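Local structure of uncharacterized protein (Bacillus cereus, 5F2H) at residues G42-L54 against E70-L84. The protein is of unknown function but belongs to the alpha/beta hydrolase superfamily and probably has hydrolase activity, its hydrolase-like domain being preceded by a helical N-terminal domain. Numbering follows the deposited sequence.
Sequences GNEAQIYNFKYAL and EAIIEKGFWYGNEYL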
ATOM      1  N   GLY B  42     -16.742  12.574  24.943  1.00 96.11           N
ATOM      2  CA  GLY B  42     -16.168  13.775  24.331  1.00 91.93           C
ATOM      3  C   GLY B  42     -15.305  14.673  25.198  1.00 91.39           C
ATOM      4  O   GLY B  42     -14.075  14.622  25.121  1.00 90.12           O
ATOM      5  N   ASN B  43     -15.951  15.589  25.914  1.00 87.08           N
ATOM      6  CA  ASN B  43     -15.287  16.516  26.832  1.00 84.11           C
ATOM      7  C   ASN B  43     -16.390  16.886  27.792  1.00 79.82           C
ATOM      8  O   ASN B  43     -17.275  17.658  27.460  1.00 73.16           O
ATOM      9  CB  ASN B  43     -14.703  17.752  26.134  1.00 84.60           C
ATOM     10  CG  ASN B  43     -13.959  18.678  27.100  1.00 82.19           C
ATOM     11  OD1 ASN B  43     -14.316  18.810  28.273  1.00 84.92           O
ATOM     12  ND2 ASN B  43     -12.946  19.353  26.593  1.00 78.95           N
ATOM     13  N   GLU B  44     -16.347  16.295  28.975  1.00 80.35           N
ATOM     14  CA  GLU B  44     -17.367  16.553  29.962  1.00 82.91           C
ATOM     15  C   GLU B  44     -17.374  17.987  30.430  1.00 75.38           C
ATOM     16  O   GLU B  44     -18.430  18.573  30.628  1.00 71.84           O
ATOM     17  CB  GLU B  44     -17.210  15.628  31.164  1.00 90.30           C
ATOM     18  CG  GLU B  44     -17.417  14.161  30.870  1.00 96.39           C
ATOM     19  CD  GLU B  44     -17.394  13.360  32.152  1.00110.60           C
ATOM     20  OE1 GLU B  44     -16.885  13.898  33.153  1.00113.05           O
ATOM     21  OE2 GLU B  44     -17.881  12.205  32.174  1.00130.93           O
ATOM     22  N   ALA B  45     -16.184  18.529  30.653  1.00 73.21           N
ATOM     23  CA  ALA B  45     -16.044  19.901  31.112  1.00 67.14           C
ATOM     24  C   ALA B  45     -16.916  20.801  30.262  1.00 60.94           C
ATOM     25  O   ALA B  45     -17.712  21.560  30.777  1.00 63.61           O
ATOM     26  CB  ALA B  45     -14.591  20.329  31.041  1.00 67.51           C
ATOM     27  N   GLN B  46     -16.799  20.658  28.953  1.00 56.07           N
ATOM     28  CA  GLN B  46     -17.582  21.429  28.012  1.00 54.03           C
ATOM     29  C   GLN B  46     -19.064  21.134  28.148  1.00 54.40           C
ATOM     30  O   GLN B  46     -19.894  22.031  28.002  1.00 49.72           O
ATOM     31  CB  GLN B  46     -17.127  21.085  26.599  1.00 58.12           C
ATOM     32  CG  GLN B  46     -17.787  21.881  25.471  1.00 60.58           C
ATOM     33  CD  GLN B  46     -17.535  23.386  25.540  1.00 55.65           C
ATOM     34  OE1 GLN B  46     -17.784  24.021  26.563  1.00 49.73           O
ATOM     35  NE2 GLN B  46     -17.160  23.975  24.404  1.00 56.24           N
ATOM     36  N   ILE B  47     -19.403  19.866  28.406  1.00 58.80           N
ATOM     37  CA  ILE B  47     -20.801  19.471  28.594  1.00 59.45           C
ATOM     38  C   ILE B  47     -21.353  20.106  29.871  1.00 57.62           C
ATOM     39  O   ILE B  47     -22.486  20.604  29.879  1.00 60.57           O
ATOM     40  CB  ILE B  47     -20.969  17.951  28.612  1.00 65.67           C
ATOM     41  CG1 ILE B  47     -20.599  17.388  27.240  1.00 69.60           C
ATOM     42  CG2 ILE B  47     -22.410  17.564  28.904  1.00 65.71           C
ATOM     43  CD1 ILE B  47     -20.595  15.878  27.192  1.00 73.61           C
ATOM     44  N   TYR B  48     -20.576  20.102  30.947  1.00 55.29           N
ATOM     45  CA  TYR B  48     -21.044  20.732  32.185  1.00 58.73           C
ATOM     46  C   TYR B  48     -21.206  22.224  32.036  1.00 59.55           C
ATOM     47  O   TYR B  48     -22.144  22.792  32.589  1.00 64.17           O
ATOM     48  CB  TYR B  48     -20.134  20.465  33.389  1.00 60.53           C
ATOM     49  CG  TYR B  48     -20.256  19.077  33.972  1.00 65.63           C
ATOM     50  CD1 TYR B  48     -21.277  18.780  34.859  1.00 69.54           C
ATOM     51  CD2 TYR B  48     -19.329  18.089  33.692  1.00 68.19           C
ATOM     52  CE1 TYR B  48     -21.391  17.532  35.427  1.00 75.10           C
ATOM     53  CE2 TYR B  48     -19.437  16.828  34.254  1.00 73.73           C
ATOM     54  CZ  TYR B  48     -20.463  16.558  35.127  1.00 77.25           C
ATOM     55  OH  TYR B  48     -20.587  15.312  35.694  1.00 82.90           O
ATOM     56  N   ASN B  49     -20.279  22.867  31.326  1.00 58.67           N
ATOM     57  CA  ASN B  49     -20.350  24.295  31.149  1.00 58.39           C
ATOM     58  C   ASN B  49     -21.685  24.559  30.520  1.00 62.22           C
ATOM     59  O   ASN B  49     -22.469  25.346  31.049  1.00 66.65           O
ATOM     60  CB  ASN B  49     -19.201  24.822  30.297  1.00 59.48           C
ATOM     61  CG  ASN B  49     -19.201  26.334  30.181  1.00 61.40           C
ATOM     62  OD1 ASN B  49     -19.911  27.038  30.901  1.00 57.21           O
ATOM     63  ND2 ASN B  49     -18.363  26.845  29.301  1.00 66.02           N
ATOM     64  N   PHE B  50     -21.982  23.876  29.417  1.00 65.48           N
ATOM     65  CA  PHE B  50     -23.293  24.065  28.773  1.00 69.46           C
ATOM     66  C   PHE B  50     -24.455  23.884  29.743  1.00 69.31           C
ATOM     67  O   PHE B  50     -25.358  24.729  29.801  1.00 70.10           O
ATOM     68  CB  PHE B  50     -23.467  23.172  27.555  1.00 71.21           C
ATOM     69  CG  PHE B  50     -22.864  23.733  26.289  1.00 73.88           C
ATOM     70  CD1 PHE B  50     -21.490  23.796  26.100  1.00 76.74           C
ATOM     71  CD2 PHE B  50     -23.686  24.108  25.240  1.00 75.93           C
ATOM     72  CE1 PHE B  50     -20.952  24.312  24.927  1.00 76.51           C
ATOM     73  CE2 PHE B  50     -23.150  24.602  24.062  1.00 79.12           C
ATOM     74  CZ  PHE B  50     -21.780  24.713  23.909  1.00 74.10           C
ATOM     75  N   LYS B  51     -24.403  22.834  30.551  1.00 68.37           N
ATOM     76  CA  LYS B  51     -25.489  22.592  31.500  1.00 72.10           C
ATOM     77  C   LYS B  51     -25.735  23.710  32.509  1.00 69.83           C
ATOM     78  O   LYS B  51     -26.840  24.250  32.568  1.00 73.40           O
ATOM     79  CB  LYS B  51     -25.336  21.249  32.221  1.00 72.93           C
ATOM     80  CG  LYS B  51     -25.511  20.045  31.319  1.00 73.06           C
ATOM     81  CD  LYS B  51     -25.382  18.741  32.078  1.00 78.65           C
ATOM     82  CE  LYS B  51     -25.588  17.561  31.131  1.00 85.43           C
ATOM     83  NZ  LYS B  51     -25.599  16.233  31.808  1.00 86.47           N
ATOM     84  N   TYR B  52     -24.726  24.079  33.284  1.00 65.73           N
ATOM     85  CA  TYR B  52     -24.954  25.118  34.278  1.00 67.36           C
ATOM     86  C   TYR B  52     -25.168  26.509  33.671  1.00 62.55           C
ATOM     87  O   TYR B  52     -25.872  27.332  34.247  1.00 62.63           O
ATOM     88  CB  TYR B  52     -23.881  25.137  35.370  1.00 70.80           C
ATOM     89  CG  TYR B  52     -22.492  25.565  34.960  1.00 73.18           C
ATOM     90  CD1 TYR B  52     -22.183  26.910  34.795  1.00 72.36           C
ATOM     91  CD2 TYR B  52     -21.459  24.642  34.862  1.00 72.47           C
ATOM     92  CE1 TYR B  52     -20.896  27.316  34.460  1.00 72.36           C
ATOM     93  CE2 TYR B  52     -20.169  25.041  34.554  1.00 65.98           C
ATOM     94  CZ  TYR B  52     -19.899  26.377  34.347  1.00 68.79           C
ATOM     95  OH  TYR B  52     -18.637  26.788  34.002  1.00 70.04           O
ATOM     96  N   ALA B  53     -24.568  26.776  32.523  1.00 59.33           N
ATOM     97  CA  ALA B  53     -24.754  28.074  31.875  1.00 58.88           C
ATOM     98  C   ALA B  53     -26.224  28.193  31.466  1.00 59.04           C
ATOM     99  O   ALA B  53     -26.876  29.216  31.715  1.00 59.66           O
ATOM    100  CB  ALA B  53     -23.847  28.201  30.671  1.00 57.32           C
ATOM    101  N   LEU B  54     -26.770  27.123  30.885  1.00 58.67           N
ATOM    102  CA  LEU B  54     -28.182  27.149  30.477  1.00 56.76           C
ATOM    103  C   LEU B  54     -29.107  27.224  31.687  1.00 55.23           C
ATOM    104  O   LEU B  54     -30.105  27.967  31.684  1.00 53.50           O
ATOM    105  CB  LEU B  54     -28.504  25.981  29.577  1.00 58.65           C
ATOM    106  CG  LEU B  54     -27.739  26.025  28.242  1.00 60.89           C
ATOM    107  CD1 LEU B  54     -27.983  24.785  27.392  1.00 61.55           C
ATOM    108  CD2 LEU B  54     -28.102  27.277  27.441  1.00 62.90           C
ATOM    109  N   GLU B  70     -20.447  20.140  41.076  1.00 74.53           N
ATOM    110  CA  GLU B  70     -20.009  18.838  40.626  1.00 81.52           C
ATOM    111  C   GLU B  70     -18.792  18.972  39.717  1.00 82.07           C
ATOM    112  O   GLU B  70     -17.694  18.515  40.050  1.00 89.42           O
ATOM    113  CB  GLU B  70     -21.156  18.120  39.925  1.00 82.54           C
ATOM    114  CG  GLU B  70     -20.804  16.737  39.429  1.00 85.84           C
ATOM    115  CD  GLU B  70     -22.001  16.040  38.796  1.00 89.51           C
ATOM    116  OE1 GLU B  70     -23.106  16.168  39.357  1.00 93.00           O
ATOM    117  OE2 GLU B  70     -21.840  15.325  37.774  1.00 85.90           O
ATOM    118  N   ALA B  71     -18.993  19.646  38.593  1.00 76.30           N
ATOM    119  CA  ALA B  71     -17.949  19.871  37.602  1.00 72.02           C
ATOM    120  C   ALA B  71     -16.612  20.301  38.176  1.00 73.16           C
ATOM    121  O   ALA B  71     -15.574  19.703  37.892  1.00 72.53           O
ATOM    122  CB  ALA B  71     -18.417  20.948  36.638  1.00 69.63           C
ATOM    123  N   ILE B  72     -16.651  21.355  38.978  1.00 72.33           N
ATOM    124  CA  ILE B  72     -15.450  21.910  39.558  1.00 73.00           C
ATOM    125  C   ILE B  72     -14.983  21.221  40.827  1.00 79.02           C
ATOM    126  O   ILE B  72     -13.794  20.956  40.986  1.00 80.25           O
ATOM    127  CB  ILE B  72     -15.665  23.388  39.843  1.00 74.66           C
ATOM    128  CG1 ILE B  72     -16.076  24.076  38.547  1.00 74.45           C
ATOM    129  CG2 ILE B  72     -14.390  24.007  40.404  1.00 77.32           C
ATOM    130  CD1 ILE B  72     -16.466  25.522  38.712  1.00 74.88           C
ATOM    131  N   ILE B  73     -15.904  20.929  41.731  1.00 82.99           N
ATOM    132  CA  ILE B  73     -15.530  20.278  42.970  1.00 90.05           C
ATOM    133  C   ILE B  73     -15.265  18.794  42.767  1.00 92.60           C
ATOM    134  O   ILE B  73     -14.118  18.346  42.794  1.00 95.35           O
ATOM    135  CB  ILE B  73     -16.621  20.439  44.054  1.00 94.29           C
ATOM    136  CG1 ILE B  73     -16.923  21.918  44.299  1.00 95.15           C
ATOM    137  CG2 ILE B  73     -16.210  19.743  45.344  1.00 99.33           C
ATOM    138  CD1 ILE B  73     -15.719  22.723  44.740  1.00 98.63           C
ATOM    139  N   GLU B  74     -16.330  18.059  42.490  1.00 92.55           N
ATOM    140  CA  GLU B  74     -16.264  16.619  42.327  1.00 98.98           C
ATOM    141  C   GLU B  74     -15.388  16.131  41.178  1.00 95.11           C
ATOM    142  O   GLU B  74     -14.563  15.239  41.368  1.00 99.22           O
ATOM    143  CB  GLU B  74     -17.685  16.050  42.213  1.00104.99           C
ATOM    144  CG  GLU B  74     -18.598  16.387  43.403  1.00111.21           C
ATOM    145  CD  GLU B  74     -18.107  15.832  44.747  1.00116.39           C
ATOM    146  OE1 GLU B  74     -17.232  14.939  44.766  1.00118.07           O
ATOM    147  OE2 GLU B  74     -18.616  16.273  45.799  1.00114.41           O
ATOM    148  N   LYS B  75     -15.545  16.702  39.993  1.00 90.89           N
ATOM    149  CA  LYS B  75     -14.729  16.260  38.865  1.00 85.90           C
ATOM    150  C   LYS B  75     -13.428  17.014  38.653  1.00 77.59           C
ATOM    151  O   LYS B  75     -12.603  16.604  37.856  1.00 71.11           O
ATOM    152  CB  LYS B  75     -15.569  16.170  37.603  1.00 88.62           C
ATOM    153  CG  LYS B  75     -16.556  15.023  37.712  1.00 96.43           C
ATOM    154  CD  LYS B  75     -17.357  14.825  36.442  1.00102.70           C
ATOM    155  CE  LYS B  75     -18.146  13.523  36.503  1.00111.80           C
ATOM    156  NZ  LYS B  75     -19.067  13.450  37.669  1.00118.27           N
ATOM    157  N   GLY B  76     -13.228  18.084  39.415  1.00 77.49           N
ATOM    158  CA  GLY B  76     -12.007  18.881  39.331  1.00 75.77           C
ATOM    159  C   GLY B  76     -11.687  19.625  38.038  1.00 74.15           C
ATOM    160  O   GLY B  76     -10.514  19.829  37.742  1.00 74.43           O
ATOM    161  N   PHE B  77     -12.690  20.033  37.255  1.00 70.22           N
ATOM    162  CA  PHE B  77     -12.400  20.765  36.029  1.00 67.51           C
ATOM    163  C   PHE B  77     -12.290  22.249  36.344  1.00 64.81           C
ATOM    164  O   PHE B  77     -12.586  22.674  37.463  1.00 67.79           O
ATOM    165  CB  PHE B  77     -13.501  20.614  34.987  1.00 68.62           C
ATOM    166  CG  PHE B  77     -13.812  19.200  34.609  1.00 68.49           C
ATOM    167  CD1 PHE B  77     -12.851  18.404  34.006  1.00 68.42           C
ATOM    168  CD2 PHE B  77     -15.116  18.741  34.663  1.00 67.66           C
ATOM    169  CE1 PHE B  77     -13.156  17.131  33.575  1.00 70.68           C
ATOM    170  CE2 PHE B  77     -15.429  17.472  34.244  1.00 70.83           C
ATOM    171  CZ  PHE B  77     -14.450  16.661  33.701  1.00 72.89           C
ATOM    172  N   TRP B  78     -11.884  23.046  35.358  1.00 62.44           N
ATOM    173  CA  TRP B  78     -11.775  24.505  35.544  1.00 60.31           C
ATOM    174  C   TRP B  78     -12.140  25.220  34.245  1.00 56.25           C
ATOM    175  O   TRP B  78     -12.037  24.633  33.174  1.00 51.83           O
ATOM    176  CB  TRP B  78     -10.356  24.921  35.970  1.00 59.69           C
ATOM    177  CG  TRP B  78      -9.347  24.701  34.916  1.00 57.29           C
ATOM    178  CD1 TRP B  78      -8.555  23.613  34.744  1.00 57.24           C
ATOM    179  CD2 TRP B  78      -9.047  25.590  33.842  1.00 57.50           C
ATOM    180  NE1 TRP B  78      -7.753  23.778  33.643  1.00 55.65           N
ATOM    181  CE2 TRP B  78      -8.052  24.982  33.063  1.00 56.85           C
ATOM    182  CE3 TRP B  78      -9.536  26.844  33.457  1.00 55.34           C
ATOM    183  CZ2 TRP B  78      -7.546  25.578  31.913  1.00 56.37           C
ATOM    184  CZ3 TRP B  78      -9.036  27.426  32.325  1.00 54.00           C
ATOM    185  CH2 TRP B  78      -8.041  26.800  31.571  1.00 54.71           C
ATOM    186  N   TYR B  79     -12.529  26.491  34.353  1.00 57.81           N
ATOM    187  CA  TYR B  79     -12.893  27.312  33.198  1.00 58.64           C
ATOM    188  C   TYR B  79     -12.236  28.686  33.297  1.00 62.93           C
ATOM    189  O   TYR B  79     -11.799  29.096  34.371  1.00 64.29           O
ATOM    190  CB  TYR B  79     -14.397  27.459  33.117  1.00 59.55           C
ATOM    191  CG  TYR B  79     -15.100  26.119  33.086  1.00 61.22           C
ATOM    192  CD1 TYR B  79     -15.287  25.444  31.899  1.00 61.46           C
ATOM    193  CD2 TYR B  79     -15.550  25.522  34.246  1.00 61.10           C
ATOM    194  CE1 TYR B  79     -15.909  24.211  31.868  1.00 59.07           C
ATOM    195  CE2 TYR B  79     -16.187  24.305  34.219  1.00 62.05           C
ATOM    196  CZ  TYR B  79     -16.369  23.651  33.024  1.00 59.46           C
ATOM    197  OH  TYR B  79     -17.012  22.425  33.003  1.00 56.80           O
ATOM    198  N   GLY B  80     -12.155  29.389  32.166  1.00 66.71           N
ATOM    199  CA  GLY B  80     -11.531  30.729  32.093  1.00 60.89           C
ATOM    200  C   GLY B  80     -12.010  31.710  33.140  1.00 60.88           C
ATOM    201  O   GLY B  80     -13.194  31.801  33.435  1.00 61.70           O
ATOM    202  N   ASN B  81     -11.082  32.478  33.689  1.00 64.58           N
ATOM    203  CA  ASN B  81     -11.434  33.432  34.710  1.00 64.81           C
ATOM    204  C   ASN B  81     -12.309  34.497  34.129  1.00 68.01           C
ATOM    205  O   ASN B  81     -13.365  34.800  34.684  1.00 69.63           O
ATOM    206  CB  ASN B  81     -10.195  34.106  35.271  1.00 68.80           C
ATOM    207  CG  ASN B  81     -10.528  35.168  36.308  1.00 71.83           C
ATOM    208  OD1 ASN B  81     -11.496  35.058  37.053  1.00 72.49           O
ATOM    209  ND2 ASN B  81      -9.683  36.170  36.397  1.00 78.42           N
ATOM    210  N   GLU B  82     -11.860  35.073  33.012  1.00 72.93           N
ATOM    211  CA  GLU B  82     -12.603  36.149  32.358  1.00 74.71           C
ATOM    212  C   GLU B  82     -14.009  35.666  32.024  1.00 66.06           C
ATOM    213  O   GLU B  82     -14.988  36.334  32.322  1.00 66.11           O
ATOM    214  CB  GLU B  82     -11.850  36.688  31.146  1.00 81.63           C
ATOM    215  CG  GLU B  82     -12.449  37.986  30.613  1.00 88.46           C
ATOM    216  CD  GLU B  82     -11.546  38.734  29.634  1.00 92.76           C
ATOM    217  OE1 GLU B  82     -10.344  38.380  29.490  1.00 87.63           O
ATOM    218  OE2 GLU B  82     -12.029  39.745  29.068  1.00 95.60           O
ATOM    219  N   TYR B  83     -14.112  34.497  31.423  1.00 59.29           N
ATOM    220  CA  TYR B  83     -15.415  33.960  31.145  1.00 60.44           C
ATOM    221  C   TYR B  83     -16.251  33.903  32.424  1.00 59.15           C
ATOM    222  O   TYR B  83     -17.341  34.482  32.499  1.00 60.77           O
ATOM    223  CB  TYR B  83     -15.299  32.567  30.560  1.00 62.76           C
ATOM    224  CG  TYR B  83     -16.597  31.810  30.601  1.00 68.28           C
ATOM    225  CD1 TYR B  83     -17.610  32.075  29.690  1.00 68.13           C
ATOM    226  CD2 TYR B  83     -16.799  30.800  31.551  1.00 72.68           C
ATOM    227  CE1 TYR B  83     -18.792  31.362  29.731  1.00 75.48           C
ATOM    228  CE2 TYR B  83     -17.979  30.089  31.600  1.00 72.26           C
ATOM    229  CZ  TYR B  83     -18.967  30.366  30.688  1.00 75.09           C
ATOM    230  OH  TYR B  83     -20.140  29.644  30.725  1.00 87.82           O
ATOM    231  N   LEU B  84     -15.730  33.215  33.430  1.00 55.49           N
ATOM    232  CA  LEU B  84     -16.432  33.094  34.694  1.00 57.67           C
ATOM    233  C   LEU B  84     -16.968  34.382  35.244  1.00 63.19           C
ATOM    234  O   LEU B  84     -18.174  34.484  35.508  1.00 66.56           O
ATOM    235  CB  LEU B  84     -15.562  32.416  35.744  1.00 58.20           C
ATOM    236  CG  LEU B  84     -15.385  30.917  35.542  1.00 58.64           C
ATOM    237  CD1 LEU B  84     -14.342  30.369  36.495  1.00 62.85           C
ATOM    238  CD2 LEU B  84     -16.723  30.189  35.702  1.00 56.63           C
TER
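E44 places its carboxylate at the edge of the F77 ring, OE1 3.4 Å from K75 CD, where helix 44-58 of the all-helical N-terminal domain meets the end of helix 61-74, the following loop and the start of helix 81-86. A45 sets its methyl over one face of the same ring, a CH-pi contact with CB 3.9 Å from the F77 centroid. Its carbonyl O, already the acceptor of N49 N, also receives the Y79 hydroxyl; the modelled length, 2.5 Å from Y79 OH to A45 O, is doubtful. Y48 CB lies 3.7 Å from A71 CB, while the Y48 hydroxyl donates to E70 OE2 at a doubtfully short distance and receives a weak bond from K75 NZ. Within its own segment, K75 NZ also forms a long salt bridge, 3.3 Å, to E70 OE2. N49, with CG anti to the backbone N (chi1 -176°), rests its CB near Y79 CE1 and directs its amide toward Y83, whose hydroxyl donates a weak bond to OD1. Just before Y79, W78 N donates to S171 OG of the second subunit, and F77 packs on the same serine. Y52 turns its ring edge to the face of Y79, planes at 76°, and its OH sits 3.3 Å from Y79 CD2.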